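Local coordinates for protein cytosol aminopeptidase (Coxiella burnetii, PDB 3IJ3) that probably acts as a manganese-dependent metalloaminopeptidase of the M17 family, removing amino acids from the N-termini of peptides, at residues K236-K250 with A346-T359. Residues are numbered along the deposited sequence; the frame is centred on the assembly and turned at random.
Sequences KWGDIKAPKVTLVGK and AVKEDPDLIIDFST. With SO4 (sulfate ion), chain G; SO4 (sulfate ion), chain D.
Val245 to Gly249 pair in parallel with Leu353 to Phe357, at the tightly packed centre of the contact. Thr246 N donates to Leu353 O at 2.9 Å, and Thr246 O accepts from Ile355 N. Val248 repeats the pattern between Ile355 O and Phe357 N, and Lys250 N closes the run on Phe357 O. On one face Leu247 and Ile355 lie side by side, with CD2 of Leu247 4.0 Å from CB of Ile355. On the other, chi1 of Thr246 (-59°, measured to OG1) puts CG2 opposite the backbone N and onto CB of Ala346 at 3.7 Å. The same torsion leaves OG1 to donate to a water, which in turn donates to Ala346 O and Glu349 OE1.

At the N-terminal end, before Leu353, the pairing loosens. Lys244 O takes Leu353 N at 3.2 Å and, weakly, Asp352 N. Near the solvent, extended Lys236 and Glu349 come from opposite directions into a salt bridge, NZ to OE2 at 2.8 Å, on the syn side and 21° out of the carboxylate plane. Lys236 NZ also holds a sulfate, and Arg297 pairs with the other carboxylate oxygen.

At the far end Lys250 runs out straight. Its NZ donates to Thr359 O at 3.2 Å and to a second sulfate, and forms a salt bridge with Asp273. Lys250 and Asp273 belong to the lithium site of this structure, so the end of strand 244-249 leads into the metal site. Strands 295-305 and 445-454 flank the pair within the catalytic-domain sheet. Helices 275-289 and 470-481 cover the Leu247 and Phe357 face; helix 335-347 covers that of Val248 and Ile354.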
ATOM      1  N   LYS A 236      30.028  -4.751  36.261  1.00 15.05           N
ATOM      2  CA  LYS A 236      29.803  -5.391  37.551  1.00 14.81           C
ATOM      3  C   LYS A 236      30.147  -4.448  38.700  1.00 15.61           C
ATOM      4  O   LYS A 236      31.093  -3.670  38.624  1.00 15.29           O
ATOM      5  CB  LYS A 236      30.585  -6.699  37.712  1.00 16.72           C
ATOM      6  CG  LYS A 236      30.046  -7.806  36.839  1.00 21.61           C
ATOM      7  CD  LYS A 236      30.748  -9.138  37.035  1.00 28.78           C
ATOM      8  CE  LYS A 236      29.925 -10.251  36.365  1.00 31.93           C
ATOM      9  NZ  LYS A 236      30.504 -11.615  36.565  1.00 34.99           N
ATOM     10  N   TRP A 237      29.376  -4.563  39.771  1.00 16.05           N
ATOM     11  CA  TRP A 237      29.568  -3.753  40.973  1.00 14.99           C
ATOM     12  C   TRP A 237      29.001  -4.445  42.186  1.00 15.81           C
ATOM     13  O   TRP A 237      28.044  -5.193  42.090  1.00 16.09           O
ATOM     14  CB  TRP A 237      28.846  -2.403  40.793  1.00 14.97           C
ATOM     15  CG  TRP A 237      28.745  -1.510  41.994  1.00 15.75           C
ATOM     16  CD1 TRP A 237      29.553  -0.472  42.289  1.00 18.48           C
ATOM     17  CD2 TRP A 237      27.751  -1.559  43.036  1.00 15.20           C
ATOM     18  NE1 TRP A 237      29.151   0.136  43.458  1.00 18.14           N
ATOM     19  CE2 TRP A 237      28.035  -0.503  43.928  1.00 17.93           C
ATOM     20  CE3 TRP A 237      26.637  -2.370  43.285  1.00 15.49           C
ATOM     21  CZ2 TRP A 237      27.258  -0.253  45.074  1.00 21.61           C
ATOM     22  CZ3 TRP A 237      25.874  -2.134  44.420  1.00 18.20           C
ATOM     23  CH2 TRP A 237      26.182  -1.078  45.299  1.00 21.08           C
ATOM     24  N   GLY A 238      29.609  -4.194  43.342  1.00 15.65           N
ATOM     25  CA  GLY A 238      29.055  -4.688  44.579  1.00 16.30           C
ATOM     26  C   GLY A 238      29.767  -5.854  45.210  1.00 17.61           C
ATOM     27  O   GLY A 238      30.652  -6.464  44.606  1.00 17.47           O
ATOM     28  N   ASP A 239      29.340  -6.160  46.432  1.00 19.00           N
ATOM     29  CA  ASP A 239      29.900  -7.248  47.226  1.00 20.92           C
ATOM     30  C   ASP A 239      29.624  -8.580  46.553  1.00 21.17           C
ATOM     31  O   ASP A 239      28.476  -8.897  46.262  1.00 21.65           O
ATOM     32  CB  ASP A 239      29.284  -7.218  48.627  1.00 21.03           C
ATOM     33  CG  ASP A 239      29.979  -8.167  49.608  1.00 26.49           C
ATOM     34  OD1 ASP A 239      30.468  -9.247  49.205  1.00 27.81           O
ATOM     35  OD2 ASP A 239      30.018  -7.828  50.807  1.00 32.66           O
ATOM     36  N   ILE A 240      30.673  -9.361  46.331  1.00 22.04           N
ATOM     37  CA  ILE A 240      30.543 -10.663  45.664  1.00 24.63           C
ATOM     38  C   ILE A 240      29.697 -11.659  46.468  1.00 24.81           C
ATOM     39  O   ILE A 240      29.208 -12.635  45.918  1.00 26.46           O
ATOM     40  CB  ILE A 240      31.939 -11.276  45.324  1.00 26.06           C
ATOM     41  CG1 ILE A 240      31.792 -12.484  44.390  1.00 29.90           C
ATOM     42  CG2 ILE A 240      32.691 -11.644  46.576  1.00 27.32           C
ATOM     43  CD1 ILE A 240      31.042 -12.185  43.108  1.00 33.62           C
ATOM     44  N   LYS A 241      29.499 -11.390  47.752  1.00 24.45           N
ATOM     45  CA  LYS A 241      28.692 -12.255  48.610  1.00 25.39           C
ATOM     46  C   LYS A 241      27.192 -11.909  48.591  1.00 24.20           C
ATOM     47  O   LYS A 241      26.375 -12.670  49.126  1.00 24.53           O
ATOM     48  CB  LYS A 241      29.174 -12.136  50.065  1.00 26.95           C
ATOM     49  CG  LYS A 241      30.651 -12.435  50.308  1.00 32.26           C
ATOM     50  CD  LYS A 241      31.027 -13.851  49.909  1.00 38.23           C
ATOM     51  CE  LYS A 241      32.393 -14.227  50.484  1.00 41.98           C
ATOM     52  NZ  LYS A 241      32.803 -15.622  50.126  1.00 44.65           N
ATOM     53  N   ALA A 242      26.835 -10.765  48.006  1.00 21.49           N
ATOM     54  CA  ALA A 242      25.445 -10.298  47.991  1.00 20.27           C
ATOM     55  C   ALA A 242      24.618 -10.972  46.892  1.00 18.82           C
ATOM     56  O   ALA A 242      25.174 -11.512  45.944  1.00 18.26           O
ATOM     57  CB  ALA A 242      25.413  -8.763  47.788  1.00 20.60           C
ATOM     58  N   PRO A 243      23.276 -10.923  47.009  1.00 18.46           N
ATOM     59  CA  PRO A 243      22.429 -11.537  45.985  1.00 18.01           C
ATOM     60  C   PRO A 243      22.680 -10.916  44.636  1.00 17.39           C
ATOM     61  O   PRO A 243      22.801  -9.710  44.545  1.00 16.50           O
ATOM     62  CB  PRO A 243      21.002 -11.213  46.451  1.00 18.79           C
ATOM     63  CG  PRO A 243      21.130 -10.922  47.897  1.00 20.10           C
ATOM     64  CD  PRO A 243      22.473 -10.297  48.072  1.00 19.52           C
ATOM     65  N   LYS A 244      22.719 -11.750  43.601  1.00 14.84           N
ATOM     66  CA  LYS A 244      22.981 -11.276  42.262  1.00 16.53           C
ATOM     67  C   LYS A 244      21.722 -10.757  41.580  1.00 15.56           C
ATOM     68  O   LYS A 244      20.741 -11.480  41.432  1.00 15.90           O
ATOM     69  CB  LYS A 244      23.608 -12.382  41.417  1.00 15.93           C
ATOM     70  CG  LYS A 244      25.028 -12.774  41.797  1.00 19.05           C
ATOM     71  CD  LYS A 244      25.525 -13.879  40.853  1.00 20.07           C
ATOM     72  CE  LYS A 244      27.021 -14.165  41.010  1.00 25.51           C
ATOM     73  NZ  LYS A 244      27.359 -14.652  42.336  1.00 22.25           N
ATOM     74  N   VAL A 245      21.759  -9.486  41.195  1.00 15.23           N
ATOM     75  CA  VAL A 245      20.683  -8.848  40.422  1.00 14.77           C
ATOM     76  C   VAL A 245      21.346  -8.473  39.114  1.00 15.29           C
ATOM     77  O   VAL A 245      22.322  -7.702  39.121  1.00 14.18           O
ATOM     78  CB  VAL A 245      20.127  -7.606  41.115  1.00 14.87           C
ATOM     79  CG1 VAL A 245      19.140  -6.847  40.178  1.00 15.81           C
ATOM     80  CG2 VAL A 245      19.468  -7.995  42.440  1.00 14.28           C
ATOM     81  N   THR A 246      20.836  -9.012  38.003  1.00 14.39           N
ATOM     82  CA  THR A 246      21.400  -8.763  36.686  1.00 14.75           C
ATOM     83  C   THR A 246      20.388  -8.043  35.809  1.00 14.52           C
ATOM     84  O   THR A 246      19.227  -8.497  35.657  1.00 14.60           O
ATOM     85  CB  THR A 246      21.878 -10.079  36.002  1.00 15.18           C
ATOM     86  OG1 THR A 246      22.879 -10.710  36.817  1.00 15.70           O
ATOM     87  CG2 THR A 246      22.443  -9.801  34.536  1.00 14.60           C
ATOM     88  N   LEU A 247      20.827  -6.910  35.245  1.00 14.51           N
ATOM     89  CA  LEU A 247      20.018  -6.068  34.393  1.00 15.41           C
ATOM     90  C   LEU A 247      20.512  -6.213  32.957  1.00 15.76           C
ATOM     91  O   LEU A 247      21.720  -6.241  32.708  1.00 16.17           O
ATOM     92  CB  LEU A 247      20.151  -4.610  34.817  1.00 14.46           C
ATOM     93  CG  LEU A 247      19.885  -4.289  36.293  1.00 15.15           C
ATOM     94  CD1 LEU A 247      20.056  -2.751  36.544  1.00 14.72           C
ATOM     95  CD2 LEU A 247      18.510  -4.790  36.755  1.00 15.59           C
ATOM     96  N   VAL A 248      19.569  -6.339  32.038  1.00 16.13           N
ATOM     97  CA  VAL A 248      19.856  -6.501  30.637  1.00 15.76           C
ATOM     98  C   VAL A 248      19.088  -5.448  29.844  1.00 15.89           C
ATOM     99  O   VAL A 248      17.900  -5.222  30.065  1.00 16.40           O
ATOM    100  CB  VAL A 248      19.478  -7.898  30.188  1.00 16.93           C
ATOM    101  CG1 VAL A 248      19.778  -8.083  28.663  1.00 19.24           C
ATOM    102  CG2 VAL A 248      20.200  -8.973  31.025  1.00 17.70           C
ATOM    103  N   GLY A 249      19.764  -4.763  28.925  1.00 15.61           N
ATOM    104  CA  GLY A 249      19.098  -3.752  28.124  1.00 15.58           C
ATOM    105  C   GLY A 249      19.419  -3.788  26.632  1.00 16.11           C
ATOM    106  O   GLY A 249      20.569  -3.897  26.242  1.00 15.85           O
ATOM    107  N   LYS A 250      18.378  -3.689  25.813  1.00 14.68           N
ATOM    108  CA  LYS A 250      18.511  -3.699  24.359  1.00 16.03           C
ATOM    109  C   LYS A 250      19.138  -2.400  23.863  1.00 16.16           C
ATOM    110  O   LYS A 250      18.527  -1.333  23.953  1.00 15.44           O
ATOM    111  CB  LYS A 250      17.140  -3.922  23.724  1.00 16.42           C
ATOM    112  CG  LYS A 250      17.096  -3.806  22.179  1.00 15.91           C
ATOM    113  CD  LYS A 250      15.656  -3.872  21.690  1.00 18.23           C
ATOM    114  CE  LYS A 250      15.507  -3.356  20.260  1.00 19.30           C
ATOM    115  NZ  LYS A 250      14.046  -3.302  19.856  1.00 20.19           N
ATOM    116  N   ALA A 346      23.652 -14.117  31.243  1.00 16.94           N
ATOM    117  CA  ALA A 346      23.155 -13.792  32.572  1.00 16.90           C
ATOM    118  C   ALA A 346      22.782 -15.045  33.376  1.00 16.60           C
ATOM    119  O   ALA A 346      23.074 -15.138  34.569  1.00 17.05           O
ATOM    120  CB  ALA A 346      21.919 -12.863  32.466  1.00 15.80           C
ATOM    121  N   VAL A 347      22.126 -15.996  32.729  1.00 16.56           N
ATOM    122  CA  VAL A 347      21.638 -17.195  33.427  1.00 17.70           C
ATOM    123  C   VAL A 347      22.746 -18.126  33.943  1.00 18.11           C
ATOM    124  O   VAL A 347      22.531 -18.858  34.901  1.00 18.52           O
ATOM    125  CB  VAL A 347      20.617 -18.023  32.580  1.00 19.07           C
ATOM    126  CG1 VAL A 347      19.339 -17.225  32.327  1.00 17.68           C
ATOM    127  CG2 VAL A 347      21.243 -18.524  31.325  1.00 22.18           C
ATOM    128  N   LYS A 348      23.918 -18.098  33.312  1.00 19.67           N
ATOM    129  CA  LYS A 348      25.037 -18.954  33.716  1.00 20.64           C
ATOM    130  C   LYS A 348      25.431 -18.798  35.181  1.00 20.87           C
ATOM    131  O   LYS A 348      25.917 -19.742  35.791  1.00 21.94           O
ATOM    132  CB  LYS A 348      26.266 -18.700  32.840  1.00 22.72           C
ATOM    133  CG  LYS A 348      26.131 -19.167  31.400  1.00 25.05           C
ATOM    134  CD  LYS A 348      27.420 -18.891  30.626  1.00 32.11           C
ATOM    135  CE  LYS A 348      27.311 -19.299  29.160  1.00 36.03           C
ATOM    136  NZ  LYS A 348      27.211 -20.783  28.944  1.00 38.99           N
ATOM    137  N   GLU A 349      25.220 -17.616  35.745  1.00 20.53           N
ATOM    138  CA  GLU A 349      25.558 -17.346  37.148  1.00 20.46           C
ATOM    139  C   GLU A 349      24.450 -17.712  38.144  1.00 19.42           C
ATOM    140  O   GLU A 349      24.625 -17.512  39.354  1.00 20.50           O
ATOM    141  CB  GLU A 349      25.873 -15.850  37.323  1.00 20.87           C
ATOM    142  CG  GLU A 349      27.097 -15.383  36.582  1.00 23.09           C
ATOM    143  CD  GLU A 349      27.445 -13.936  36.862  1.00 27.62           C
ATOM    144  OE1 GLU A 349      26.532 -13.076  36.816  1.00 23.45           O
ATOM    145  OE2 GLU A 349      28.655 -13.654  37.078  1.00 29.30           O
ATOM    146  N   ASP A 350      23.311 -18.211  37.657  1.00 18.58           N
ATOM    147  CA  ASP A 350      22.169 -18.539  38.517  1.00 19.48           C
ATOM    148  C   ASP A 350      21.856 -17.340  39.452  1.00 18.40           C
ATOM    149  O   ASP A 350      21.850 -17.465  40.686  1.00 17.95           O
ATOM    150  CB  ASP A 350      22.427 -19.806  39.344  1.00 20.30           C
ATOM    151  CG  ASP A 350      21.169 -20.314  40.025  1.00 24.27           C
ATOM    152  OD1 ASP A 350      20.060 -20.005  39.528  1.00 25.29           O
ATOM    153  OD2 ASP A 350      21.283 -21.008  41.058  1.00 27.06           O
ATOM    154  N   PRO A 351      21.608 -16.171  38.857  1.00 17.31           N
ATOM    155  CA  PRO A 351      21.359 -14.979  39.641  1.00 17.27           C
ATOM    156  C   PRO A 351      20.046 -15.031  40.396  1.00 17.53           C
ATOM    157  O   PRO A 351      19.159 -15.835  40.057  1.00 16.16           O
ATOM    158  CB  PRO A 351      21.345 -13.859  38.578  1.00 17.72           C
ATOM    159  CG  PRO A 351      20.903 -14.513  37.336  1.00 17.26           C
ATOM    160  CD  PRO A 351      21.390 -15.945  37.421  1.00 17.48           C
ATOM    161  N   ASP A 352      19.920 -14.186  41.421  1.00 16.32           N
ATOM    162  CA  ASP A 352      18.684 -14.125  42.210  1.00 16.01           C
ATOM    163  C   ASP A 352      17.537 -13.508  41.405  1.00 15.58           C
ATOM    164  O   ASP A 352      16.363 -13.831  41.637  1.00 15.31           O
ATOM    165  CB  ASP A 352      18.904 -13.299  43.480  1.00 17.07           C
ATOM    166  CG  ASP A 352      17.816 -13.502  44.514  1.00 20.30           C
ATOM    167  OD1 ASP A 352      17.562 -14.664  44.884  1.00 19.72           O
ATOM    168  OD2 ASP A 352      17.259 -12.511  45.030  1.00 21.90           O
ATOM    169  N   LEU A 353      17.885 -12.632  40.453  1.00 16.02           N
ATOM    170  CA  LEU A 353      16.913 -11.921  39.630  1.00 14.44           C
ATOM    171  C   LEU A 353      17.541 -11.400  38.350  1.00 15.57           C
ATOM    172  O   LEU A 353      18.698 -10.969  38.362  1.00 15.39           O
ATOM    173  CB  LEU A 353      16.393 -10.685  40.410  1.00 14.32           C
ATOM    174  CG  LEU A 353      15.451  -9.732  39.669  1.00 15.17           C
ATOM    175  CD1 LEU A 353      14.117 -10.420  39.385  1.00 15.48           C
ATOM    176  CD2 LEU A 353      15.270  -8.472  40.538  1.00 16.53           C
ATOM    177  N   ILE A 354      16.792 -11.487  37.259  1.00 13.97           N
ATOM    178  CA  ILE A 354      17.185 -10.896  35.978  1.00 12.75           C
ATOM    179  C   ILE A 354      16.054  -9.961  35.563  1.00 13.98           C
ATOM    180  O   ILE A 354      14.884 -10.360  35.611  1.00 14.52           O
ATOM    181  CB  ILE A 354      17.382 -11.921  34.841  1.00 13.48           C
ATOM    182  CG1 ILE A 354      18.438 -12.956  35.227  1.00 14.16           C
ATOM    183  CG2 ILE A 354      17.747 -11.169  33.498  1.00 13.31           C
ATOM    184  CD1 ILE A 354      18.586 -14.130  34.207  1.00 16.69           C
ATOM    185  N   ILE A 355      16.381  -8.729  35.170  1.00 14.84           N
ATOM    186  CA  ILE A 355      15.371  -7.806  34.655  1.00 15.64           C
ATOM    187  C   ILE A 355      15.886  -7.273  33.342  1.00 16.26           C
ATOM    188  O   ILE A 355      17.036  -6.782  33.257  1.00 16.91           O
ATOM    189  CB  ILE A 355      15.093  -6.606  35.566  1.00 15.45           C
ATOM    190  CG1 ILE A 355      14.575  -7.055  36.933  1.00 19.08           C
ATOM    191  CG2 ILE A 355      14.052  -5.656  34.888  1.00 16.68           C
ATOM    192  CD1 ILE A 355      14.375  -5.924  37.889  1.00 22.87           C
ATOM    193  N   ASP A 356      15.087  -7.413  32.289  1.00 16.24           N
ATOM    194  CA  ASP A 356      15.451  -6.838  30.988  1.00 16.49           C
ATOM    195  C   ASP A 356      14.490  -5.726  30.568  1.00 16.25           C
ATOM    196  O   ASP A 356      13.316  -5.696  30.958  1.00 15.11           O
ATOM    197  CB  ASP A 356      15.670  -7.883  29.889  1.00 19.38           C
ATOM    198  CG  ASP A 356      14.420  -8.401  29.273  1.00 24.10           C
ATOM    199  OD1 ASP A 356      13.753  -7.620  28.538  1.00 29.77           O
ATOM    200  OD2 ASP A 356      14.155  -9.628  29.415  1.00 24.93           O
ATOM    201  N   PHE A 357      15.043  -4.782  29.814  1.00 16.31           N
ATOM    202  CA  PHE A 357      14.301  -3.632  29.292  1.00 15.80           C
ATOM    203  C   PHE A 357      14.523  -3.622  27.798  1.00 15.75           C
ATOM    204  O   PHE A 357      15.674  -3.675  27.332  1.00 15.75           O
ATOM    205  CB  PHE A 357      14.811  -2.324  29.865  1.00 16.24           C
ATOM    206  CG  PHE A 357      14.571  -2.166  31.339  1.00 16.70           C
ATOM    207  CD1 PHE A 357      13.384  -1.617  31.797  1.00 17.70           C
ATOM    208  CD2 PHE A 357      15.527  -2.544  32.244  1.00 21.26           C
ATOM    209  CE1 PHE A 357      13.161  -1.443  33.149  1.00 18.59           C
ATOM    210  CE2 PHE A 357      15.304  -2.402  33.623  1.00 22.16           C
ATOM    211  CZ  PHE A 357      14.130  -1.846  34.065  1.00 21.54           C
ATOM    212  N   SER A 358      13.434  -3.570  27.063  1.00 15.73           N
ATOM    213  CA  SER A 358      13.485  -3.577  25.622  1.00 16.74           C
ATOM    214  C   SER A 358      12.460  -2.613  25.064  1.00 18.16           C
ATOM    215  O   SER A 358      11.405  -2.451  25.611  1.00 18.16           O
ATOM    216  CB  SER A 358      13.199  -4.990  25.134  1.00 19.51           C
ATOM    217  OG  SER A 358      13.389  -5.088  23.748  1.00 23.10           O
ATOM    218  N   THR A 359      12.808  -1.924  23.988  1.00 23.94           N
ATOM    219  CA  THR A 359      11.865  -1.008  23.352  1.00 25.48           C
ATOM    220  C   THR A 359      11.011  -1.712  22.314  1.00 29.17           C
ATOM    221  O   THR A 359      11.456  -2.614  21.559  1.00 28.66           O
ATOM    222  CB  THR A 359      12.551   0.178  22.690  1.00 25.79           C
ATOM    223  OG1 THR A 359      13.688  -0.290  21.940  1.00 24.37           O
ATOM    224  CG2 THR A 359      12.998   1.188  23.738  1.00 26.52           C
TER
HETATM  225  S   SO4 G 464      32.921 -12.149  38.870  0.50 42.94           S
HETATM  226  O1  SO4 G 464      33.685 -10.998  38.398  0.50 42.39           O
HETATM  227  O2  SO4 G 464      33.383 -12.531  40.201  0.50 45.78           O
HETATM  228  O3  SO4 G 464      31.514 -11.797  38.950  0.50 39.74           O
HETATM  229  O4  SO4 G 464      33.098 -13.281  37.968  0.50 43.87           O
HETATM  230  S   SO4 D 461      12.436  -6.716  18.811  1.00 21.61           S
HETATM  231  O1  SO4 D 461      13.193  -6.065  17.750  1.00 20.88           O
HETATM  232  O2  SO4 D 461      12.862  -8.124  18.812  1.00 23.18           O
HETATM  233  O3  SO4 D 461      12.746  -6.008  20.039  1.00 23.14           O
HETATM  234  O4  SO4 D 461      10.987  -6.646  18.531  1.00 18.99           O
HETATM  235  O   HOH W   1      24.111 -12.870  35.843  1.00 18.51           O
HETATM  236  O   HOH W   2      15.739  -0.876  23.635  1.00 17.88           O